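Biotin binding protein A (Gallus gallus, PDB 2C1S) probably binds biotin as a four-subunit avidin-family barrel protein, and holds the oxidised form biotin-D-sulfoxide in its pocket. Local coordinates at residues W11-E14 with L15-M19; A23-V26 with A27-S31. One frame throughout, in Å; residues are numbered along the deposited sequence.

Interaction 1. Residues W11-E14 with L15-M19; sequences WRNE and LGSNM. With BSO (biotin-D-sulfoxide), chain C.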
loop_
_atom_site.group_PDB
_atom_site.type_symbol
_atom_site.label_atom_id
_atom_site.label_comp_id
_atom_site.label_asym_id
_atom_site.label_seq_id
_atom_site.Cartn_x
_atom_site.Cartn_y
_atom_site.Cartn_z
ATOM N N TRP A 11 2.515 14.186 19.871
ATOM C CA TRP A 11 2.822 12.792 19.550
ATOM C C TRP A 11 4.201 12.646 18.879
ATOM O O TRP A 11 4.684 13.533 18.189
ATOM C CB TRP A 11 1.748 12.222 18.615
ATOM C CG TRP A 11 0.361 12.335 19.131
ATOM C CD1 TRP A 11 -0.485 13.398 18.972
ATOM C CD2 TRP A 11 -0.358 11.357 19.894
ATOM N NE1 TRP A 11 -1.672 13.145 19.577
ATOM C CE2 TRP A 11 -1.618 11.906 20.179
ATOM C CE3 TRP A 11 -0.039 10.077 20.399
ATOM C CZ2 TRP A 11 -2.595 11.210 20.905
ATOM C CZ3 TRP A 11 -1.012 9.389 21.133
ATOM C CH2 TRP A 11 -2.275 9.954 21.366
ATOM N N ARG A 12 4.840 11.502 19.077
ATOM C CA ARG A 12 6.110 11.183 18.430
ATOM C C ARG A 12 6.031 9.725 17.945
ATOM O O ARG A 12 5.429 8.877 18.611
ATOM C CB ARG A 12 7.260 11.339 19.410
ATOM C CG ARG A 12 8.636 11.225 18.801
ATOM C CD ARG A 12 9.719 11.256 19.891
ATOM N NE ARG A 12 9.578 10.115 20.799
ATOM C CZ ARG A 12 10.081 8.894 20.571
ATOM N NH1 ARG A 12 10.773 8.631 19.451
ATOM N NH2 ARG A 12 9.894 7.922 21.473
ATOM N N ASN A 13 6.609 9.455 16.782
ATOM C CA ASN A 13 6.609 8.109 16.230
ATOM C C ASN A 13 7.995 7.503 16.310
ATOM O O ASN A 13 8.951 8.154 16.790
ATOM C CB ASN A 13 6.017 8.068 14.797
ATOM C CG ASN A 13 6.886 8.724 13.734
ATOM O OD1 ASN A 13 8.096 8.883 13.885
ATOM N ND2 ASN A 13 6.241 9.095 12.598
ATOM N N GLU A 14 8.118 6.271 15.805
ATOM C CA GLU A 14 9.347 5.499 15.949
ATOM C C GLU A 14 10.520 5.979 15.094
ATOM O O GLU A 14 11.661 5.511 15.287
ATOM C CB GLU A 14 9.065 4.015 15.726
ATOM C CG GLU A 14 8.970 3.570 14.264
ATOM C CD GLU A 14 7.682 3.981 13.558
ATOM O OE1 GLU A 14 6.817 4.647 14.151
ATOM O OE2 GLU A 14 7.535 3.618 12.373
ATOM N N LEU A 15 10.258 6.898 14.159
ATOM C CA LEU A 15 11.297 7.478 13.324
ATOM C C LEU A 15 11.882 8.732 13.978
ATOM O O LEU A 15 12.867 9.290 13.497
ATOM C CB LEU A 15 10.740 7.862 11.946
ATOM C CG LEU A 15 10.176 6.736 11.088
ATOM C CD1 LEU A 15 9.749 7.273 9.695
ATOM C CD2 LEU A 15 11.180 5.611 10.955
ATOM N N GLY A 16 11.251 9.157 15.068
ATOM C CA GLY A 16 11.615 10.391 15.752
ATOM C C GLY A 16 10.827 11.603 15.313
ATOM O O GLY A 16 11.076 12.716 15.787
ATOM N N SER A 17 9.863 11.403 14.417
ATOM C CA SER A 17 8.995 12.494 14.014
ATOM C C SER A 17 8.043 12.930 15.134
ATOM O O SER A 17 7.526 12.105 15.898
ATOM C CB SER A 17 8.180 12.100 12.765
ATOM O OG SER A 17 9.077 11.774 11.736
ATOM N N ASN A 18 7.805 14.241 15.210
ATOM C CA ASN A 18 6.842 14.804 16.140
ATOM C C ASN A 18 5.670 15.417 15.409
ATOM O O ASN A 18 5.832 15.932 14.305
ATOM C CB ASN A 18 7.522 15.851 17.044
ATOM C CG ASN A 18 8.500 15.224 17.986
ATOM O OD1 ASN A 18 8.119 14.678 19.012
ATOM N ND2 ASN A 18 9.768 15.286 17.648
ATOM N N MET A 19 4.491 15.335 16.009
ATOM C CA MET A 19 3.333 16.074 15.485
ATOM C C MET A 19 2.397 16.583 16.570
ATOM O O MET A 19 2.137 15.908 17.566
ATOM C CB MET A 19 2.555 15.259 14.447
ATOM C CG MET A 19 1.711 14.174 14.998
ATOM S SD MET A 19 0.525 13.552 13.807
ATOM C CE MET A 19 -0.129 12.184 14.757
HETATM C C11 BSO C . 9.448 13.943 1.529
HETATM O O11 BSO C . 10.590 13.553 1.862
HETATM O O12 BSO C . 8.996 13.866 0.372
HETATM C C10 BSO C . 8.522 14.589 2.582
HETATM C C9 BSO C . 8.690 14.093 4.038
HETATM C C8 BSO C . 8.081 12.701 4.160
HETATM C C7 BSO C . 8.432 12.099 5.536
HETATM C C2 BSO C . 7.835 10.676 5.633
HETATM S S1 BSO C . 6.038 10.617 5.717
HETATM C C6 BSO C . 6.021 8.872 6.219
HETATM C C5 BSO C . 7.224 8.723 7.173
HETATM N N1 BSO C . 6.778 9.002 8.546
HETATM C C3 BSO C . 7.387 10.096 9.020
HETATM O O3 BSO C . 7.185 10.496 10.170
HETATM N N2 BSO C . 8.249 10.654 8.160
HETATM C C4 BSO C . 8.270 9.856 6.896
HETATM O O10 BSO C . 5.586 10.683 4.283
#

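Interaction 2. Residues A23-V26 with A27-S31; sequences ALDV and AGTFS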
loop_
_atom_site.group_PDB
_atom_site.type_symbol
_atom_site.label_atom_id
_atom_site.label_comp_id
_atom_site.label_asym_id
_atom_site.label_seq_id
_atom_site.Cartn_x
_atom_site.Cartn_y
_atom_site.Cartn_z
ATOM N N ALA A 23 -7.283 21.029 18.771
ATOM C CA ALA A 23 -8.574 20.526 19.191
ATOM C C ALA A 23 -9.399 20.233 17.961
ATOM O O ALA A 23 -9.281 20.923 16.945
ATOM C CB ALA A 23 -9.314 21.541 20.093
ATOM N N LEU A 24 -10.229 19.206 18.067
ATOM C CA LEU A 24 -11.126 18.844 17.007
ATOM C C LEU A 24 -12.282 19.830 17.033
ATOM O O LEU A 24 -12.747 20.226 18.108
ATOM C CB LEU A 24 -11.599 17.413 17.202
ATOM C CG LEU A 24 -10.657 16.325 16.629
ATOM C CD1 LEU A 24 -9.168 16.361 17.147
ATOM C CD2 LEU A 24 -11.291 14.983 16.856
ATOM N N ASP A 25 -12.740 20.256 15.862
ATOM C CA ASP A 25 -13.952 21.055 15.854
ATOM C C ASP A 25 -15.177 20.140 15.933
ATOM O O ASP A 25 -15.037 18.924 16.098
ATOM C CB ASP A 25 -13.977 22.084 14.718
ATOM C CG ASP A 25 -13.851 21.472 13.365
ATOM O OD1 ASP A 25 -14.146 20.268 13.207
ATOM O OD2 ASP A 25 -13.452 22.215 12.437
ATOM N N VAL A 26 -16.374 20.711 15.867
ATOM C CA VAL A 26 -17.577 19.943 16.172
ATOM C C VAL A 26 -17.788 18.818 15.155
ATOM O O VAL A 26 -18.265 17.742 15.495
ATOM C CB VAL A 26 -18.826 20.860 16.285
ATOM C CG1 VAL A 26 -20.070 20.032 16.589
ATOM C CG2 VAL A 26 -18.594 21.916 17.368
ATOM N N ALA A 27 -17.393 19.080 13.913
ATOM C CA ALA A 27 -17.452 18.097 12.840
ATOM C C ALA A 27 -16.326 17.042 12.860
ATOM O O ALA A 27 -16.271 16.187 11.985
ATOM C CB ALA A 27 -17.478 18.815 11.516
ATOM N N GLY A 28 -15.444 17.091 13.855
ATOM C CA GLY A 28 -14.369 16.110 13.969
ATOM C C GLY A 28 -13.182 16.423 13.079
ATOM O O GLY A 28 -12.225 15.630 12.990
ATOM N N THR A 29 -13.224 17.582 12.423
ATOM C CA THR A 29 -12.099 18.009 11.632
ATOM C C THR A 29 -11.069 18.641 12.554
ATOM O O THR A 29 -11.409 19.137 13.648
ATOM C CB THR A 29 -12.504 18.883 10.382
ATOM O OG1 THR A 29 -13.026 20.113 10.814
ATOM C CG2 THR A 29 -13.574 18.197 9.592
ATOM N N PHE A 30 -9.808 18.533 12.165
ATOM C CA PHE A 30 -8.708 19.118 12.916
ATOM C C PHE A 30 -7.569 19.586 12.027
ATOM O O PHE A 30 -7.480 19.243 10.834
ATOM C CB PHE A 30 -8.173 18.146 14.005
ATOM C CG PHE A 30 -7.654 16.836 13.448
ATOM C CD1 PHE A 30 -6.370 16.760 12.904
ATOM C CD2 PHE A 30 -8.471 15.724 13.415
ATOM C CE1 PHE A 30 -5.895 15.549 12.361
ATOM C CE2 PHE A 30 -7.992 14.486 12.879
ATOM C CZ PHE A 30 -6.706 14.438 12.364
ATOM N N SER A 31 -6.692 20.365 12.649
ATOM C CA SER A 31 -5.488 20.892 12.071
ATOM C C SER A 31 -4.287 20.493 12.943
ATOM O O SER A 31 -4.448 19.893 14.001
ATOM C CB SER A 31 -5.631 22.413 11.994
ATOM O OG SER A 31 -4.601 22.953 11.218
#

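Interaction 1. Residues W11-E14 with L15-M19
N13 and S17 face each other where the hairpin of strands 9-13 and 18-21 turns over, and both reach the bound biotin-D-sulfoxide. The N13 side chain folds back over the turn, with CG set between its own backbone N and carbonyl carbon (chi1 70°), which lays the amide over the turn; its two ends then do different work. OD1 accepts L15 N at 2.9 Å, closing an Asx turn, and S17 N at 3.1 Å. These two donors come from opposite faces of the amide plane, which clamps the group and helps fix its rotation. ND2 is thereby presented to the ligand, and its bond to BSO O3 is fairly straight (3.0 Å, 162°). S17 OG donates to the same O3 at 2.8 Å and is also hydrogen-bonded to A37 N. Beside them L15 brings CD1 to 3.6 Å from BSO N1, while W112 of a second subunit packs on the same leucine. Below the turn, the hydrogen-bonded pair W11 and M19 shares one sheet face, W11 CB lying 4.1 Å from M19 CG. On the other face R12 and N18 cross, their guanidinium and amide planes 58° apart; only the aliphatic part of R12 meets N18 OD1. The backbone makes a type I turn with a G1 bulge, G16 taking the positive-phi place. With two donors from the hairpin converging on O3, the ureido carbonyl is probably polarised, as described for avidin and streptavidin, and the clamped N13 amide keeps one donor ready for it.

Interaction 2. Residues A23-V26 with A27-S31
This is a local surface contact round a tight reverse turn, linking the loop after strand 18-21 to the start of strand 29-35, with a polar grip on one flank and an apolar one on the other. The polar grip is D25 with T29. CG sits between the backbone N and the carbonyl carbon of D25 (chi1 58°), which swings the carboxylate across the turn toward T29, and OD1 uses its syn lone pair to take T29 OG1 at 2.6 Å. The same oxygen receives a weak bond from T29 N at 2.9 Å, so it holds both the hydroxyl and the backbone of one residue. Backbone bonds close the loop: D25 N to T29 O at 2.8 Å and G28 N to D25 O at 2.9 Å. On the apolar flank L24 and F30 run alongside each other in the same direction. L24 CD1 rests 3.7 Å from F30 CB and 3.8 Å from F30 CD2, meeting the ring obliquely, and Q54 touches the leucine as well. Cutting L24 back to an alanine is likely to uncover F30 CB and the CD2 side of its ring and open a gap toward Q54. F30 itself is buried against L7, S22 and L50. At the outer end A27 O accepts a hydrogen bond from Q71 NE2 of a third subunit, and K51 of that subunit packs on T29. A type I turn from D25 to G28 with a G1 bulge, the positive-phi place filled by glycine, is a familiar way of joining neighbouring antiparallel strands in up-and-down barrels such as the avidin fold.

Interactions 1 and 2 follow one another along the chain: the first turns strand 9-13 into strand 18-21, the second leads from that strand into strand 29-35, its neighbour in the barrel. Their centres lie about 21 Å apart, and apart from the chain running from one to the other the two turns do not touch. Both use the same backbone design, with an Asn or Asp four residues ahead of a Ser or Thr, yet their tasks differ. Residues 11-19 supply part of the ligand pocket, whereas in residues 23-31 even F30 CE1 stays 14.2 Å from BSO O3. Y34, further along strand 29-35, touches N13, S17 and M19 and hydrogen-bonds the ligand, so that strand connects the second turn to the site.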